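Autophagy-related protein 9 (PDB 7D0I) moves phospholipids between membrane leaflets as a homotrimeric scramblase, supplying membrane to the growing autophagosome in fission yeast. Local coordinates at residues N341-K346 and N469-F474; D347-A352 and Y648-A653. The protein carries 1 engineered substitution. All coordinates share one frame; numbering follows the deposited sequence.

Contact 1 (341-346 with 469-474) and contact 2 (347-352 with 648-653) are both buried, neither being a surface patch, and their centres lie about 10 Å apart in regions assigned to the cytoplasmic side. They illustrate how one helix can gather segments distant in sequence: 345-355 starts in contact 1 and runs on through contact 2. Contact 1 brings together a thioether, aliphatic branches and two amides where a helix junction meets a loop; contact 2 sets a tyrosine and small side chains against the end of a β-hairpin. Asn-469 of the first probably hydrogen-bonds Asn-348 of the second, and each contact reaches the same bound detergent, through Gln-472 and Asp-347.

Contact 1 of 2, residues N341-K346 and N469-F474; sequences NRIMRK and NELQHF. With LMN (Lauryl Maltose Neopentyl Glycol), chain G.
Met-344 reaches over the backbone of 469-471 and brings its sulfur beside the carbonyl of Glu-470, SD lying 3.1 Å from O. That carbonyl oxygen also accepts a hydrogen bond from Arg-466. A bend about the CG-SD bond (chi3 59°) turns the methyl back along the loop, where CE comes 4.0 Å from the backbone N of Asn-469. Leu-471 meets the same side chain lower down: its CD2 branch packs 3.8 Å from Met-344 CG and 3.8 Å from Ile-343 CG2, crossing the isoleucine at about a right angle. Trp-302 of helix 302-312 touches both Ile-343 and Leu-471 and extends this apolar patch. Within the ATG9 family region, the break between helices 336-343 and 345-355 thus packs against the loop leading into helix 472-480, beside the detergent pocket. Met-344 is where the chain leaves the first helix, and Leu-471 occupies the N-cap position of the last. Asn-469 completes the interface with its amide, whose plane is inclined by 53° to that of Asn-341. The two amides pack without being paired donor to acceptor at their nearest atoms, since each ND2 has the other 3.2 Å away. Their polar ends have partners elsewhere: Asn-341 ND2 donates to the carbonyl of Tyr-337, and Asn-469 OD1 probably accepts from Asn-348. Beyond the N-cap, Gln-472 accepts a hydrogen bond at OE1 from OAR of the detergent, 3.2 Å long.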
loop_
_atom_site.group_PDB
_atom_site.type_symbol
_atom_site.label_atom_id
_atom_site.label_comp_id
_atom_site.label_asym_id
_atom_site.label_seq_id
_atom_site.Cartn_x
_atom_site.Cartn_y
_atom_site.Cartn_z
ATOM N N ASN A 341 -27.484 7.792 -18.179
ATOM C CA ASN A 341 -27.760 7.394 -19.556
ATOM C C ASN A 341 -29.076 7.955 -20.056
ATOM O O ASN A 341 -29.243 8.141 -21.263
ATOM C CB ASN A 341 -27.780 5.877 -19.684
ATOM C CG ASN A 341 -26.412 5.288 -19.799
ATOM O OD1 ASN A 341 -25.994 4.860 -20.870
ATOM N ND2 ASN A 341 -25.691 5.267 -18.695
ATOM N N ARG A 342 -30.025 8.206 -19.163
ATOM C CA ARG A 342 -31.303 8.753 -19.599
ATOM C C ARG A 342 -31.266 10.267 -19.731
ATOM O O ARG A 342 -31.965 10.822 -20.582
ATOM C CB ARG A 342 -32.414 8.340 -18.637
ATOM C CG ARG A 342 -32.556 6.845 -18.469
ATOM C CD ARG A 342 -33.800 6.490 -17.699
ATOM N NE ARG A 342 -34.963 6.421 -18.573
ATOM C CZ ARG A 342 -35.486 5.290 -19.027
ATOM N NH1 ARG A 342 -34.956 4.128 -18.678
ATOM N NH2 ARG A 342 -36.542 5.320 -19.824
ATOM N N ILE A 343 -30.474 10.952 -18.909
ATOM C CA ILE A 343 -30.340 12.398 -19.049
ATOM C C ILE A 343 -29.516 12.738 -20.277
ATOM O O ILE A 343 -29.847 13.655 -21.035
ATOM C CB ILE A 343 -29.723 13.006 -17.780
ATOM C CG1 ILE A 343 -30.628 12.787 -16.580
ATOM C CG2 ILE A 343 -29.487 14.474 -17.968
ATOM C CD1 ILE A 343 -29.997 13.189 -15.294
ATOM N N MET A 344 -28.430 12.006 -20.500
ATOM C CA MET A 344 -27.505 12.284 -21.585
ATOM C C MET A 344 -27.728 11.379 -22.786
ATOM O O MET A 344 -26.767 11.025 -23.468
ATOM C CB MET A 344 -26.070 12.147 -21.096
ATOM C CG MET A 344 -25.652 13.181 -20.104
ATOM S SD MET A 344 -23.881 13.229 -19.960
ATOM C CE MET A 344 -23.424 13.598 -21.640
ATOM N N ARG A 345 -28.968 10.997 -23.064
ATOM C CA ARG A 345 -29.193 10.025 -24.128
ATOM C C ARG A 345 -28.891 10.622 -25.491
ATOM O O ARG A 345 -28.363 9.932 -26.366
ATOM C CB ARG A 345 -30.623 9.496 -24.078
ATOM C CG ARG A 345 -30.839 8.307 -24.984
ATOM C CD ARG A 345 -32.292 7.917 -25.117
ATOM N NE ARG A 345 -32.864 7.438 -23.867
ATOM C CZ ARG A 345 -32.580 6.267 -23.315
ATOM N NH1 ARG A 345 -33.150 5.910 -22.181
ATOM N NH2 ARG A 345 -31.711 5.458 -23.892
ATOM N N LYS A 346 -29.213 11.894 -25.692
ATOM C CA LYS A 346 -28.895 12.572 -26.940
ATOM C C LYS A 346 -27.523 13.224 -26.917
ATOM O O LYS A 346 -26.880 13.338 -27.965
ATOM C CB LYS A 346 -29.933 13.645 -27.246
ATOM C CG LYS A 346 -31.358 13.187 -27.157
ATOM C CD LYS A 346 -32.278 14.304 -27.580
ATOM C CE LYS A 346 -33.721 13.921 -27.407
ATOM N NZ LYS A 346 -34.619 15.025 -27.814
ATOM N N ASN A 469 -21.844 10.036 -20.697
ATOM C CA ASN A 469 -22.580 9.958 -19.442
ATOM C C ASN A 469 -21.972 10.815 -18.343
ATOM O O ASN A 469 -22.344 10.669 -17.178
ATOM C CB ASN A 469 -22.714 8.516 -18.962
ATOM C CG ASN A 469 -23.386 7.643 -19.977
ATOM O OD1 ASN A 469 -24.219 8.106 -20.745
ATOM N ND2 ASN A 469 -23.019 6.377 -20.003
ATOM N N GLU A 470 -21.056 11.712 -18.682
ATOM C CA GLU A 470 -20.529 12.678 -17.728
ATOM C C GLU A 470 -21.455 13.879 -17.723
ATOM O O GLU A 470 -21.456 14.670 -18.666
ATOM C CB GLU A 470 -19.108 13.092 -18.084
ATOM C CG GLU A 470 -18.648 14.313 -17.347
ATOM C CD GLU A 470 -17.157 14.464 -17.363
ATOM O OE1 GLU A 470 -16.527 14.165 -16.330
ATOM O OE2 GLU A 470 -16.612 14.875 -18.405
ATOM N N LEU A 471 -22.254 14.002 -16.670
ATOM C CA LEU A 471 -23.233 15.068 -16.592
ATOM C C LEU A 471 -22.541 16.418 -16.638
ATOM O O LEU A 471 -21.351 16.542 -16.367
ATOM C CB LEU A 471 -24.073 14.917 -15.330
ATOM C CG LEU A 471 -25.046 13.745 -15.370
ATOM C CD1 LEU A 471 -25.686 13.560 -14.037
ATOM C CD2 LEU A 471 -26.097 13.986 -16.406
ATOM N N GLN A 472 -23.306 17.445 -17.003
ATOM C CA GLN A 472 -22.709 18.732 -17.339
ATOM C C GLN A 472 -21.918 19.317 -16.181
ATOM O O GLN A 472 -20.839 19.876 -16.389
ATOM C CB GLN A 472 -23.788 19.711 -17.781
ATOM C CG GLN A 472 -23.249 21.068 -18.141
ATOM C CD GLN A 472 -22.584 21.087 -19.487
ATOM O OE1 GLN A 472 -23.188 20.736 -20.491
ATOM N NE2 GLN A 472 -21.333 21.505 -19.521
ATOM N N HIS A 473 -22.427 19.212 -14.957
ATOM C CA HIS A 473 -21.771 19.905 -13.859
ATOM C C HIS A 473 -20.483 19.212 -13.432
ATOM O O HIS A 473 -19.544 19.883 -12.997
ATOM C CB HIS A 473 -22.723 20.058 -12.681
ATOM C CG HIS A 473 -23.014 18.786 -11.955
ATOM N ND1 HIS A 473 -23.900 17.848 -12.432
ATOM C CD2 HIS A 473 -22.516 18.282 -10.805
ATOM C CE1 HIS A 473 -23.945 16.827 -11.598
ATOM N NE2 HIS A 473 -23.117 17.067 -10.601
ATOM N N PHE A 474 -20.405 17.890 -13.561
ATOM C CA PHE A 474 -19.136 17.211 -13.325
ATOM C C PHE A 474 -18.088 17.664 -14.325
ATOM O O PHE A 474 -16.926 17.900 -13.969
ATOM C CB PHE A 474 -19.319 15.703 -13.417
ATOM C CG PHE A 474 -20.183 15.125 -12.347
ATOM C CD1 PHE A 474 -19.806 15.187 -11.026
ATOM C CD2 PHE A 474 -21.352 14.484 -12.667
ATOM C CE1 PHE A 474 -20.589 14.646 -10.054
ATOM C CE2 PHE A 474 -22.138 13.942 -11.694
ATOM C CZ PHE A 474 -21.756 14.022 -10.386
HETATM C C1 LMN G . -30.296 26.065 -25.033
HETATM O O1 LMN G . -31.213 26.787 -25.630
HETATM C C2 LMN G . -30.312 26.284 -23.507
HETATM O O2 LMN G . -31.620 26.011 -23.017
HETATM C C3 LMN G . -29.339 25.363 -22.847
HETATM O O3 LMN G . -29.366 25.624 -21.403
HETATM C C4 LMN G . -27.959 25.516 -23.344
HETATM O O4 LMN G . -27.164 24.343 -22.869
HETATM C C5 LMN G . -27.853 25.573 -24.834
HETATM O O5 LMN G . -28.864 26.453 -25.476
HETATM C C6 LMN G . -26.459 26.060 -25.233
HETATM O O6 LMN G . -25.972 26.953 -24.258
HETATM C CAA LMN G . -33.347 36.197 -33.504
HETATM C CAB LMN G . -32.245 31.348 -35.660
HETATM O OAI LMN G . -21.576 25.126 -21.659
HETATM O OAJ LMN G . -24.010 21.685 -24.051
HETATM O OAL LMN G . -32.686 19.165 -25.970
HETATM O OAN LMN G . -28.683 21.727 -27.933
HETATM O OAP LMN G . -30.935 22.470 -28.738
HETATM O OAQ LMN G . -23.363 24.810 -18.965
HETATM O OAR LMN G . -24.912 19.357 -22.793
HETATM O OAS LMN G . -26.028 24.469 -18.266
HETATM O OAT LMN G . -27.062 20.395 -21.007
HETATM O OAU LMN G . -27.187 22.820 -20.772
HETATM O OAV LMN G . -29.196 19.420 -23.511
HETATM C CAW LMN G . -33.679 35.544 -32.142
HETATM C CAX LMN G . -31.288 30.568 -34.738
HETATM C CAY LMN G . -32.523 34.593 -31.746
HETATM C CAZ LMN G . -31.310 29.079 -35.159
HETATM C CBA LMN G . -33.097 33.201 -31.371
HETATM C CBB LMN G . -31.931 28.213 -34.028
HETATM C CBC LMN G . -31.974 32.136 -31.534
HETATM C CBD LMN G . -32.551 26.947 -34.677
HETATM C CBE LMN G . -32.570 30.712 -31.320
HETATM C CBF LMN G . -33.593 26.315 -33.713
HETATM C CBG LMN G . -33.496 30.714 -30.065
HETATM C CBH LMN G . -33.049 26.384 -32.259
HETATM C CBI LMN G . -33.860 29.236 -29.704
HETATM C CBJ LMN G . -34.158 25.872 -31.286
HETATM C CBK LMN G . -32.780 28.660 -28.724
HETATM C CBL LMN G . -33.475 25.331 -29.980
HETATM C CBM LMN G . -22.901 25.570 -21.824
HETATM C CBN LMN G . -25.009 21.538 -25.039
HETATM C CBP LMN G . -31.349 19.592 -26.116
HETATM C CBQ LMN G . -33.439 27.548 -27.834
HETATM C CBR LMN G . -32.173 25.804 -29.226
HETATM C CBS LMN G . -31.116 26.750 -27.063
HETATM C CBT LMN G . -33.187 25.136 -26.896
HETATM O OBV LMN G . -32.824 23.828 -27.373
HETATM O OBX LMN G . -32.251 21.832 -26.353
HETATM O OBY LMN G . -24.899 24.277 -22.336
HETATM O OBZ LMN G . -27.343 20.894 -25.133
HETATM O OCB LMN G . -29.340 22.063 -24.539
HETATM C CCC LMN G . -23.838 24.508 -21.325
HETATM C CCD LMN G . -26.008 20.491 -24.622
HETATM C CCF LMN G . -31.221 21.020 -25.654
HETATM C CCH LMN G . -29.435 22.436 -26.886
HETATM C CCJ LMN G . -31.815 23.190 -26.647
HETATM C CCL LMN G . -30.581 23.145 -27.522
HETATM C CCM LMN G . -32.483 26.296 -27.752
HETATM C CCN LMN G . -24.395 24.926 -19.963
HETATM C CCO LMN G . -25.917 20.344 -23.094
HETATM C CCQ LMN G . -29.754 21.469 -25.816
HETATM C CCR LMN G . -26.244 24.727 -21.912
HETATM C CCS LMN G . -28.148 21.526 -24.069
HETATM C CCT LMN G . -25.541 24.064 -19.585
HETATM C CCU LMN G . -27.171 19.946 -22.398
HETATM C CCV LMN G . -26.663 24.142 -20.557
HETATM C CCW LMN G . -28.424 20.507 -22.968
#

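Contact 2 of 2, residues D347-A352 and Y648-A653; sequences DNYFIA and YVCSYA. With LMN (Lauryl Maltose Neopentyl Glycol), chain G.
Tyr-349 lays one ring face against Cys-650 in a CH-pi contact, with CB 4.0 Å from the ring centroid and 15° off the normal. The cysteine sulfur stands more obliquely to the same ring, SG being 4.6 Å from its centroid. Apolar packing continues along the helix: with SG anti to its own backbone N (chi1 -172°), Cys-650 directs the sulfur to Ala-352, whose CB is 3.7 Å from SG and equally close to CD2 of Tyr-652. Ala-653 CB sits 3.6 Å from ND2 of Asn-348, an amide already engaged by Asn-469. Among polar bonds, the Tyr-349 hydroxyl bonds that of Thr-640, and within the turn the backbone N of Tyr-652 donates to Cys-650 SG over 3.6 Å. At the detergent, Asp-347 OD1 comes 3.5 Å from OAR. A leucine in place of Tyr-349 would probably leave the Thr-640 hydroxyl without this mate and strip Cys-650 CB of the ring face it rests on. Strands 640-643 and 647-650 form a β-hairpin, so Tyr-349 ties its helix to both arms, by its ring at Cys-650 and its hydroxyl at Thr-640. The chemistry implies docking chiefly by apolar and aromatic packing, with hydrogen bonds to neighbouring elements fixing the polar ends.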
loop_
_atom_site.group_PDB
_atom_site.type_symbol
_atom_site.label_atom_id
_atom_site.label_comp_id
_atom_site.label_asym_id
_atom_site.label_seq_id
_atom_site.Cartn_x
_atom_site.Cartn_y
_atom_site.Cartn_z
ATOM N N ASP A 347 -27.065 13.665 -25.749
ATOM C CA ASP A 347 -25.730 14.231 -25.664
ATOM C C ASP A 347 -24.668 13.195 -25.968
ATOM O O ASP A 347 -23.610 13.535 -26.491
ATOM C CB ASP A 347 -25.497 14.832 -24.286
ATOM C CG ASP A 347 -26.322 16.070 -24.046
ATOM O OD1 ASP A 347 -26.303 16.970 -24.906
ATOM O OD2 ASP A 347 -26.997 16.140 -23.001
ATOM N N ASN A 348 -24.925 11.927 -25.661
ATOM C CA ASN A 348 -23.967 10.890 -26.014
ATOM C C ASN A 348 -23.881 10.715 -27.521
ATOM O O ASN A 348 -22.787 10.561 -28.074
ATOM C CB ASN A 348 -24.342 9.580 -25.340
ATOM C CG ASN A 348 -24.069 9.595 -23.868
ATOM O OD1 ASN A 348 -23.233 10.346 -23.397
ATOM N ND2 ASN A 348 -24.767 8.758 -23.126
ATOM N N TYR A 349 -25.016 10.752 -28.210
ATOM C CA TYR A 349 -24.978 10.708 -29.664
ATOM C C TYR A 349 -24.270 11.922 -30.231
ATOM O O TYR A 349 -23.583 11.821 -31.246
ATOM C CB TYR A 349 -26.388 10.615 -30.230
ATOM C CG TYR A 349 -26.984 9.241 -30.167
ATOM C CD1 TYR A 349 -26.542 8.237 -31.003
ATOM C CD2 TYR A 349 -28.002 8.952 -29.288
ATOM C CE1 TYR A 349 -27.086 6.987 -30.952
ATOM C CE2 TYR A 349 -28.556 7.706 -29.232
ATOM C CZ TYR A 349 -28.095 6.727 -30.065
ATOM O OH TYR A 349 -28.651 5.479 -30.005
ATOM N N PHE A 350 -24.422 13.078 -29.590
ATOM C CA PHE A 350 -23.734 14.275 -30.064
ATOM C C PHE A 350 -22.228 14.149 -29.885
ATOM O O PHE A 350 -21.456 14.476 -30.791
ATOM C CB PHE A 350 -24.262 15.501 -29.334
ATOM C CG PHE A 350 -23.853 16.795 -29.953
ATOM C CD1 PHE A 350 -24.635 17.394 -30.907
ATOM C CD2 PHE A 350 -22.688 17.421 -29.572
ATOM C CE1 PHE A 350 -24.264 18.580 -31.468
ATOM C CE2 PHE A 350 -22.318 18.608 -30.137
ATOM C CZ PHE A 350 -23.104 19.183 -31.083
ATOM N N ILE A 351 -21.789 13.696 -28.711
ATOM C CA ILE A 351 -20.367 13.470 -28.473
ATOM C C ILE A 351 -19.808 12.498 -29.494
ATOM O O ILE A 351 -18.692 12.674 -29.992
ATOM C CB ILE A 351 -20.139 12.957 -27.042
ATOM C CG1 ILE A 351 -20.615 13.971 -26.020
ATOM C CG2 ILE A 351 -18.688 12.682 -26.807
ATOM C CD1 ILE A 351 -20.730 13.399 -24.653
ATOM N N ALA A 352 -20.573 11.461 -29.833
ATOM C CA ALA A 352 -20.080 10.449 -30.759
ATOM C C ALA A 352 -20.111 10.917 -32.203
ATOM O O ALA A 352 -19.299 10.462 -33.007
ATOM C CB ALA A 352 -20.891 9.172 -30.611
ATOM N N TYR A 648 -32.517 2.237 -25.877
ATOM C CA TYR A 648 -31.535 2.315 -26.950
ATOM C C TYR A 648 -30.604 3.485 -26.671
ATOM O O TYR A 648 -31.024 4.644 -26.711
ATOM C CB TYR A 648 -32.211 2.479 -28.303
ATOM C CG TYR A 648 -32.961 1.264 -28.756
ATOM C CD1 TYR A 648 -32.295 0.105 -29.095
ATOM C CD2 TYR A 648 -34.339 1.279 -28.854
ATOM C CE1 TYR A 648 -32.975 -1.005 -29.513
ATOM C CE2 TYR A 648 -35.028 0.174 -29.270
ATOM C CZ TYR A 648 -34.342 -0.967 -29.598
ATOM O OH TYR A 648 -35.035 -2.077 -30.016
ATOM N N VAL A 649 -29.343 3.182 -26.397
ATOM C CA VAL A 649 -28.330 4.185 -26.144
ATOM C C VAL A 649 -27.300 4.112 -27.260
ATOM O O VAL A 649 -27.315 3.208 -28.089
ATOM C CB VAL A 649 -27.669 3.993 -24.772
ATOM C CG1 VAL A 649 -28.722 3.832 -23.714
ATOM C CG2 VAL A 649 -26.774 2.791 -24.800
ATOM N N CYS A 650 -26.411 5.094 -27.285
ATOM C CA CYS A 650 -25.292 5.047 -28.208
ATOM C C CYS A 650 -24.389 3.881 -27.839
ATOM O O CYS A 650 -24.208 3.568 -26.663
ATOM C CB CYS A 650 -24.510 6.358 -28.166
ATOM S SG CYS A 650 -23.237 6.529 -29.414
ATOM N N SER A 651 -23.835 3.223 -28.851
ATOM C CA SER A 651 -22.944 2.106 -28.582
ATOM C C SER A 651 -21.585 2.553 -28.080
ATOM O O SER A 651 -20.825 1.718 -27.590
ATOM C CB SER A 651 -22.759 1.264 -29.836
ATOM O OG SER A 651 -21.433 1.378 -30.321
ATOM N N TYR A 652 -21.249 3.832 -28.207
ATOM C CA TYR A 652 -19.990 4.324 -27.669
ATOM C C TYR A 652 -20.098 4.639 -26.192
ATOM O O TYR A 652 -19.096 4.586 -25.478
ATOM C CB TYR A 652 -19.548 5.576 -28.414
ATOM C CG TYR A 652 -19.088 5.348 -29.822
ATOM C CD1 TYR A 652 -17.820 4.876 -30.082
ATOM C CD2 TYR A 652 -19.909 5.637 -30.891
ATOM C CE1 TYR A 652 -17.388 4.678 -31.363
ATOM C CE2 TYR A 652 -19.486 5.447 -32.177
ATOM C CZ TYR A 652 -18.224 4.968 -32.410
ATOM O OH TYR A 652 -17.792 4.773 -33.698
ATOM N N ALA A 653 -21.291 4.986 -25.727
ATOM C CA ALA A 653 -21.479 5.296 -24.321
ATOM C C ALA A 653 -21.250 4.084 -23.439
ATOM O O ALA A 653 -20.901 4.240 -22.266
ATOM C CB ALA A 653 -22.880 5.850 -24.097
HETATM C C1 LMN G . -30.296 26.065 -25.033
HETATM O O1 LMN G . -31.213 26.787 -25.630
HETATM C C2 LMN G . -30.312 26.284 -23.507
HETATM O O2 LMN G . -31.620 26.011 -23.017
HETATM C C3 LMN G . -29.339 25.363 -22.847
HETATM O O3 LMN G . -29.366 25.624 -21.403
HETATM C C4 LMN G . -27.959 25.516 -23.344
HETATM O O4 LMN G . -27.164 24.343 -22.869
HETATM C C5 LMN G . -27.853 25.573 -24.834
HETATM O O5 LMN G . -28.864 26.453 -25.476
HETATM C C6 LMN G . -26.459 26.060 -25.233
HETATM O O6 LMN G . -25.972 26.953 -24.258
HETATM C CAA LMN G . -33.347 36.197 -33.504
HETATM C CAB LMN G . -32.245 31.348 -35.660
HETATM O OAI LMN G . -21.576 25.126 -21.659
HETATM O OAJ LMN G . -24.010 21.685 -24.051
HETATM O OAL LMN G . -32.686 19.165 -25.970
HETATM O OAN LMN G . -28.683 21.727 -27.933
HETATM O OAP LMN G . -30.935 22.470 -28.738
HETATM O OAQ LMN G . -23.363 24.810 -18.965
HETATM O OAR LMN G . -24.912 19.357 -22.793
HETATM O OAS LMN G . -26.028 24.469 -18.266
HETATM O OAT LMN G . -27.062 20.395 -21.007
HETATM O OAU LMN G . -27.187 22.820 -20.772
HETATM O OAV LMN G . -29.196 19.420 -23.511
HETATM C CAW LMN G . -33.679 35.544 -32.142
HETATM C CAX LMN G . -31.288 30.568 -34.738
HETATM C CAY LMN G . -32.523 34.593 -31.746
HETATM C CAZ LMN G . -31.310 29.079 -35.159
HETATM C CBA LMN G . -33.097 33.201 -31.371
HETATM C CBB LMN G . -31.931 28.213 -34.028
HETATM C CBC LMN G . -31.974 32.136 -31.534
HETATM C CBD LMN G . -32.551 26.947 -34.677
HETATM C CBE LMN G . -32.570 30.712 -31.320
HETATM C CBF LMN G . -33.593 26.315 -33.713
HETATM C CBG LMN G . -33.496 30.714 -30.065
HETATM C CBH LMN G . -33.049 26.384 -32.259
HETATM C CBI LMN G . -33.860 29.236 -29.704
HETATM C CBJ LMN G . -34.158 25.872 -31.286
HETATM C CBK LMN G . -32.780 28.660 -28.724
HETATM C CBL LMN G . -33.475 25.331 -29.980
HETATM C CBM LMN G . -22.901 25.570 -21.824
HETATM C CBN LMN G . -25.009 21.538 -25.039
HETATM C CBP LMN G . -31.349 19.592 -26.116
HETATM C CBQ LMN G . -33.439 27.548 -27.834
HETATM C CBR LMN G . -32.173 25.804 -29.226
HETATM C CBS LMN G . -31.116 26.750 -27.063
HETATM C CBT LMN G . -33.187 25.136 -26.896
HETATM O OBV LMN G . -32.824 23.828 -27.373
HETATM O OBX LMN G . -32.251 21.832 -26.353
HETATM O OBY LMN G . -24.899 24.277 -22.336
HETATM O OBZ LMN G . -27.343 20.894 -25.133
HETATM O OCB LMN G . -29.340 22.063 -24.539
HETATM C CCC LMN G . -23.838 24.508 -21.325
HETATM C CCD LMN G . -26.008 20.491 -24.622
HETATM C CCF LMN G . -31.221 21.020 -25.654
HETATM C CCH LMN G . -29.435 22.436 -26.886
HETATM C CCJ LMN G . -31.815 23.190 -26.647
HETATM C CCL LMN G . -30.581 23.145 -27.522
HETATM C CCM LMN G . -32.483 26.296 -27.752
HETATM C CCN LMN G . -24.395 24.926 -19.963
HETATM C CCO LMN G . -25.917 20.344 -23.094
HETATM C CCQ LMN G . -29.754 21.469 -25.816
HETATM C CCR LMN G . -26.244 24.727 -21.912
HETATM C CCS LMN G . -28.148 21.526 -24.069
HETATM C CCT LMN G . -25.541 24.064 -19.585
HETATM C CCU LMN G . -27.171 19.946 -22.398
HETATM C CCV LMN G . -26.663 24.142 -20.557
HETATM C CCW LMN G . -28.424 20.507 -22.968
#